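Local coordinates for DNA-directed RNA polymerase subunit E'' (Methanocaldococcus jannaschii, PDB 3LPE), which stimulates transcription elongation as the small zinc-binding partner of Spt5, with which it forms a heterodimer, at residues B[26-36]-B[47-58]. Sequence-based numbering, arbitrary orientation.
Sequences NWIGLLIVINP and IDIKGKYALSVK
Ile32 and Lys52 run alongside one another from a non-hydrogen-bonded antiparallel pair, and the lysine chain bends at chi3 and chi4 until Lys52 NZ comes 3.5 Å from Ile32 CD1. Replacing this isoleucine by an alanine would probably deprive the lysine's methylenes of the flank they follow, leaving the end of the chain freer to turn. On the other face of the sheet, Leu31 and Ile47 meet tip to tip, Leu31 CD2 3.6 Å from Ile47 CD1, while Ile47 and Val33 overlap flank to flank, heading contrary ways. The same Ile47 CD1 sits over one face of the Tyr53 ring, near its margin. Tyr53 OH bonds Ile49 O at 2.6 Å, fixing the ring's far end; its side chain lies about 7 Å from the bound zinc ion. The frame, within the Spt4/RpoE2 zinc-finger family, pairs strand 23-33 antiparallel with 51-53 and 56-57, interrupted by a classic beta bulge in which Leu55 N and Ser56 N both bond Ile28 O. Leu55 CG packs 3.7 Å from Gly29 CA, where a beta carbon would collide with it. Trp27 reaches back across the bulge: its CG stands between backbone N and carbonyl carbon (chi1 60°), bringing Trp27 CE3 to 3.5 Å from Ala54 CB, while NE1 bonds Met1 O. Residues 30-33 also pair with a strand of the Spt5 chain, and Lys50 NZ forms a salt bridge with Glu34 of that chain.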
loop_
_atom_site.group_PDB
_atom_site.type_symbol
_atom_site.label_atom_id
_atom_site.label_comp_id
_atom_site.label_asym_id
_atom_site.label_seq_id
_atom_site.Cartn_x
_atom_site.Cartn_y
_atom_site.Cartn_z
ATOM N N ASN B 26 4.805 -16.309 5.894
ATOM C CA ASN B 26 5.776 -15.515 6.645
ATOM C C ASN B 26 6.205 -14.266 5.876
ATOM O O ASN B 26 7.279 -14.224 5.281
ATOM C CB ASN B 26 6.979 -16.394 7.023
ATOM C CG ASN B 26 7.797 -15.803 8.147
ATOM O OD1 ASN B 26 7.513 -14.703 8.631
ATOM N ND2 ASN B 26 8.828 -16.532 8.573
ATOM N N TRP B 27 5.350 -13.248 5.900
ATOM C CA TRP B 27 5.575 -12.032 5.145
ATOM C C TRP B 27 5.293 -10.820 6.019
ATOM O O TRP B 27 4.578 -10.909 7.023
ATOM C CB TRP B 27 4.705 -11.992 3.880
ATOM C CG TRP B 27 3.218 -12.051 4.132
ATOM C CD1 TRP B 27 2.451 -13.169 4.199
ATOM C CD2 TRP B 27 2.327 -10.939 4.347
ATOM N NE1 TRP B 27 1.147 -12.834 4.455
ATOM C CE2 TRP B 27 1.041 -11.470 4.544
ATOM C CE3 TRP B 27 2.499 -9.553 4.394
ATOM C CZ2 TRP B 27 -0.077 -10.665 4.777
ATOM C CZ3 TRP B 27 1.391 -8.752 4.633
ATOM C CH2 TRP B 27 0.118 -9.313 4.824
ATOM N N ILE B 28 5.857 -9.694 5.614
ATOM C CA ILE B 28 5.820 -8.447 6.379
ATOM C C ILE B 28 5.623 -7.242 5.482
ATOM O O ILE B 28 6.242 -7.139 4.431
ATOM C CB ILE B 28 7.138 -8.267 7.166
ATOM C CG1 ILE B 28 7.157 -9.236 8.345
ATOM C CG2 ILE B 28 7.289 -6.843 7.660
ATOM C CD1 ILE B 28 5.869 -9.203 9.144
ATOM N N GLY B 29 4.768 -6.322 5.916
ATOM C CA GLY B 29 4.586 -5.067 5.231
ATOM C C GLY B 29 3.512 -5.216 4.187
ATOM O O GLY B 29 3.277 -6.318 3.730
ATOM N N LEU B 30 2.877 -4.113 3.803
ATOM C CA LEU B 30 1.793 -4.157 2.825
ATOM C C LEU B 30 1.898 -2.995 1.845
ATOM O O LEU B 30 1.977 -1.825 2.248
ATOM C CB LEU B 30 0.432 -4.140 3.528
ATOM C CG LEU B 30 -0.821 -3.978 2.663
ATOM C CD1 LEU B 30 -0.896 -5.111 1.653
ATOM C CD2 LEU B 30 -2.066 -3.979 3.555
ATOM N N LEU B 31 1.927 -3.318 0.559
ATOM C CA LEU B 31 1.895 -2.301 -0.499
ATOM C C LEU B 31 0.768 -2.670 -1.444
ATOM O O LEU B 31 0.820 -3.721 -2.098
ATOM C CB LEU B 31 3.225 -2.250 -1.259
ATOM C CG LEU B 31 3.247 -1.383 -2.540
ATOM C CD1 LEU B 31 2.739 0.030 -2.285
ATOM C CD2 LEU B 31 4.633 -1.330 -3.172
ATOM N N ILE B 32 -0.256 -1.829 -1.500
ATOM C CA ILE B 32 -1.389 -2.099 -2.361
ATOM C C ILE B 32 -1.233 -1.205 -3.562
ATOM O O ILE B 32 -1.265 0.020 -3.431
ATOM C CB ILE B 32 -2.723 -1.758 -1.698
ATOM C CG1 ILE B 32 -2.925 -2.596 -0.430
ATOM C CG2 ILE B 32 -3.879 -1.985 -2.663
ATOM C CD1 ILE B 32 -4.204 -2.251 0.292
ATOM N N VAL B 33 -1.036 -1.823 -4.730
ATOM C CA VAL B 33 -0.925 -1.063 -5.955
ATOM C C VAL B 33 -2.254 -1.060 -6.693
ATOM O O VAL B 33 -2.712 -2.092 -7.191
ATOM C CB VAL B 33 0.174 -1.636 -6.860
ATOM C CG1 VAL B 33 0.276 -0.813 -8.151
ATOM C CG2 VAL B 33 1.488 -1.644 -6.084
ATOM N N ILE B 34 -2.870 0.105 -6.771
ATOM C CA ILE B 34 -4.157 0.225 -7.429
ATOM C C ILE B 34 -3.957 0.540 -8.916
ATOM O O ILE B 34 -4.647 0.002 -9.774
ATOM C CB ILE B 34 -4.995 1.324 -6.760
ATOM C CG1 ILE B 34 -5.237 0.965 -5.279
ATOM C CG2 ILE B 34 -6.314 1.489 -7.464
ATOM C CD1 ILE B 34 -5.860 2.077 -4.482
ATOM N N ASN B 35 -3.003 1.412 -9.208
ATOM C CA ASN B 35 -2.698 1.799 -10.588
ATOM C C ASN B 35 -1.199 1.787 -10.843
ATOM O O ASN B 35 -0.513 2.780 -10.607
ATOM C CB ASN B 35 -3.283 3.174 -10.926
ATOM C CG ASN B 35 -3.090 3.549 -12.406
ATOM O OD1 ASN B 35 -2.217 3.011 -13.081
ATOM N ND2 ASN B 35 -3.913 4.464 -12.902
ATOM N N PRO B 36 -0.686 0.655 -11.351
ATOM C CA PRO B 36 0.748 0.439 -11.564
ATOM C C PRO B 36 1.305 1.477 -12.523
ATOM O O PRO B 36 2.405 2.006 -12.311
ATOM C CB PRO B 36 0.820 -0.957 -12.204
ATOM C CG PRO B 36 -0.505 -1.570 -12.010
ATOM C CD PRO B 36 -1.501 -0.464 -11.846
ATOM N N ILE B 47 6.947 -3.199 -9.363
ATOM C CA ILE B 47 5.625 -3.790 -9.536
ATOM C C ILE B 47 4.947 -3.201 -10.771
ATOM O O ILE B 47 4.816 -1.996 -10.878
ATOM C CB ILE B 47 4.737 -3.502 -8.314
ATOM C CG1 ILE B 47 5.306 -4.202 -7.074
ATOM C CG2 ILE B 47 3.317 -3.938 -8.595
ATOM C CD1 ILE B 47 4.648 -3.780 -5.766
ATOM N N ASP B 48 4.504 -4.046 -11.702
ATOM C CA ASP B 48 3.827 -3.524 -12.883
ATOM C C ASP B 48 2.433 -4.102 -13.098
ATOM O O ASP B 48 1.815 -3.861 -14.144
ATOM C CB ASP B 48 4.690 -3.705 -14.132
ATOM C CG ASP B 48 4.928 -5.152 -14.461
ATOM O OD1 ASP B 48 4.608 -6.010 -13.616
ATOM O OD2 ASP B 48 5.428 -5.439 -15.571
ATOM N N ILE B 49 1.930 -4.849 -12.115
ATOM C CA ILE B 49 0.546 -5.306 -12.169
ATOM C C ILE B 49 -0.192 -5.048 -10.862
ATOM O O ILE B 49 0.363 -5.253 -9.769
ATOM C CB ILE B 49 0.406 -6.788 -12.654
ATOM C CG1 ILE B 49 -1.062 -7.217 -12.706
ATOM C CG2 ILE B 49 1.203 -7.740 -11.799
ATOM C CD1 ILE B 49 -1.288 -8.530 -13.476
ATOM N N LYS B 50 -1.430 -4.572 -10.970
ATOM C CA LYS B 50 -2.193 -4.214 -9.775
ATOM C C LYS B 50 -2.383 -5.390 -8.825
ATOM O O LYS B 50 -2.466 -6.543 -9.243
ATOM C CB LYS B 50 -3.541 -3.582 -10.126
ATOM C CG LYS B 50 -4.623 -4.569 -10.461
ATOM C CD LYS B 50 -5.916 -3.852 -10.809
ATOM C CE LYS B 50 -6.513 -3.181 -9.582
ATOM N NZ LYS B 50 -7.884 -2.671 -9.860
ATOM N N GLY B 51 -2.452 -5.086 -7.535
ATOM C CA GLY B 51 -2.629 -6.111 -6.535
ATOM C C GLY B 51 -2.064 -5.665 -5.202
ATOM O O GLY B 51 -1.616 -4.546 -5.038
ATOM N N LYS B 52 -2.082 -6.560 -4.238
ATOM C CA LYS B 52 -1.503 -6.263 -2.956
ATOM C C LYS B 52 -0.237 -7.094 -2.841
ATOM O O LYS B 52 -0.219 -8.243 -3.262
ATOM C CB LYS B 52 -2.512 -6.612 -1.852
ATOM C CG LYS B 52 -3.912 -6.035 -2.124
ATOM C CD LYS B 52 -4.997 -6.814 -1.390
ATOM C CE LYS B 52 -5.411 -6.121 -0.102
ATOM N NZ LYS B 52 -6.328 -4.992 -0.408
ATOM N N TYR B 53 0.806 -6.506 -2.259
ATOM C CA TYR B 53 2.110 -7.134 -2.118
ATOM C C TYR B 53 2.665 -6.969 -0.707
ATOM O O TYR B 53 2.452 -5.930 -0.055
ATOM C CB TYR B 53 3.108 -6.482 -3.083
ATOM C CG TYR B 53 2.725 -6.649 -4.534
ATOM C CD1 TYR B 53 3.311 -7.634 -5.311
ATOM C CD2 TYR B 53 1.786 -5.812 -5.122
ATOM C CE1 TYR B 53 2.964 -7.787 -6.663
ATOM C CE2 TYR B 53 1.425 -5.965 -6.458
ATOM C CZ TYR B 53 2.025 -6.956 -7.219
ATOM O OH TYR B 53 1.677 -7.107 -8.542
ATOM N N ALA B 54 3.429 -7.962 -0.265
ATOM C CA ALA B 54 4.158 -7.845 1.001
ATOM C C ALA B 54 5.398 -7.007 0.732
ATOM O O ALA B 54 5.768 -6.843 -0.433
ATOM C CB ALA B 54 4.522 -9.234 1.522
ATOM N N LEU B 55 6.026 -6.438 1.771
ATOM C CA LEU B 55 7.289 -5.735 1.569
ATOM C C LEU B 55 8.489 -6.668 1.656
ATOM O O LEU B 55 9.520 -6.439 1.029
ATOM C CB LEU B 55 7.449 -4.563 2.547
ATOM C CG LEU B 55 6.378 -3.494 2.375
ATOM C CD1 LEU B 55 6.603 -2.364 3.376
ATOM C CD2 LEU B 55 6.391 -2.967 0.942
ATOM N N SER B 56 8.345 -7.731 2.428
ATOM C CA SER B 56 9.369 -8.761 2.491
ATOM C C SER B 56 8.727 -10.100 2.825
ATOM O O SER B 56 7.674 -10.164 3.474
ATOM C CB SER B 56 10.461 -8.412 3.537
ATOM O OG SER B 56 10.007 -8.638 4.847
ATOM N N VAL B 57 9.370 -11.170 2.385
ATOM C CA VAL B 57 8.831 -12.504 2.564
ATOM C C VAL B 57 9.961 -13.466 2.809
ATOM O O VAL B 57 11.057 -13.298 2.266
ATOM C CB VAL B 57 8.103 -13.011 1.293
ATOM C CG1 VAL B 57 7.330 -14.277 1.619
ATOM C CG2 VAL B 57 7.183 -11.953 0.723
ATOM N N LYS B 58 9.677 -14.497 3.595
ATOM C CA LYS B 58 10.620 -15.583 3.830
ATOM C C LYS B 58 9.863 -16.885 3.971
ATOM O O LYS B 58 8.677 -16.881 4.273
ATOM C CB LYS B 58 11.441 -15.339 5.109
ATOM C CG LYS B 58 12.861 -14.879 4.853
ATOM C CD LYS B 58 13.765 -15.215 6.044
ATOM C CE LYS B 58 15.158 -14.604 5.893
ATOM N NZ LYS B 58 15.780 -14.958 4.585
#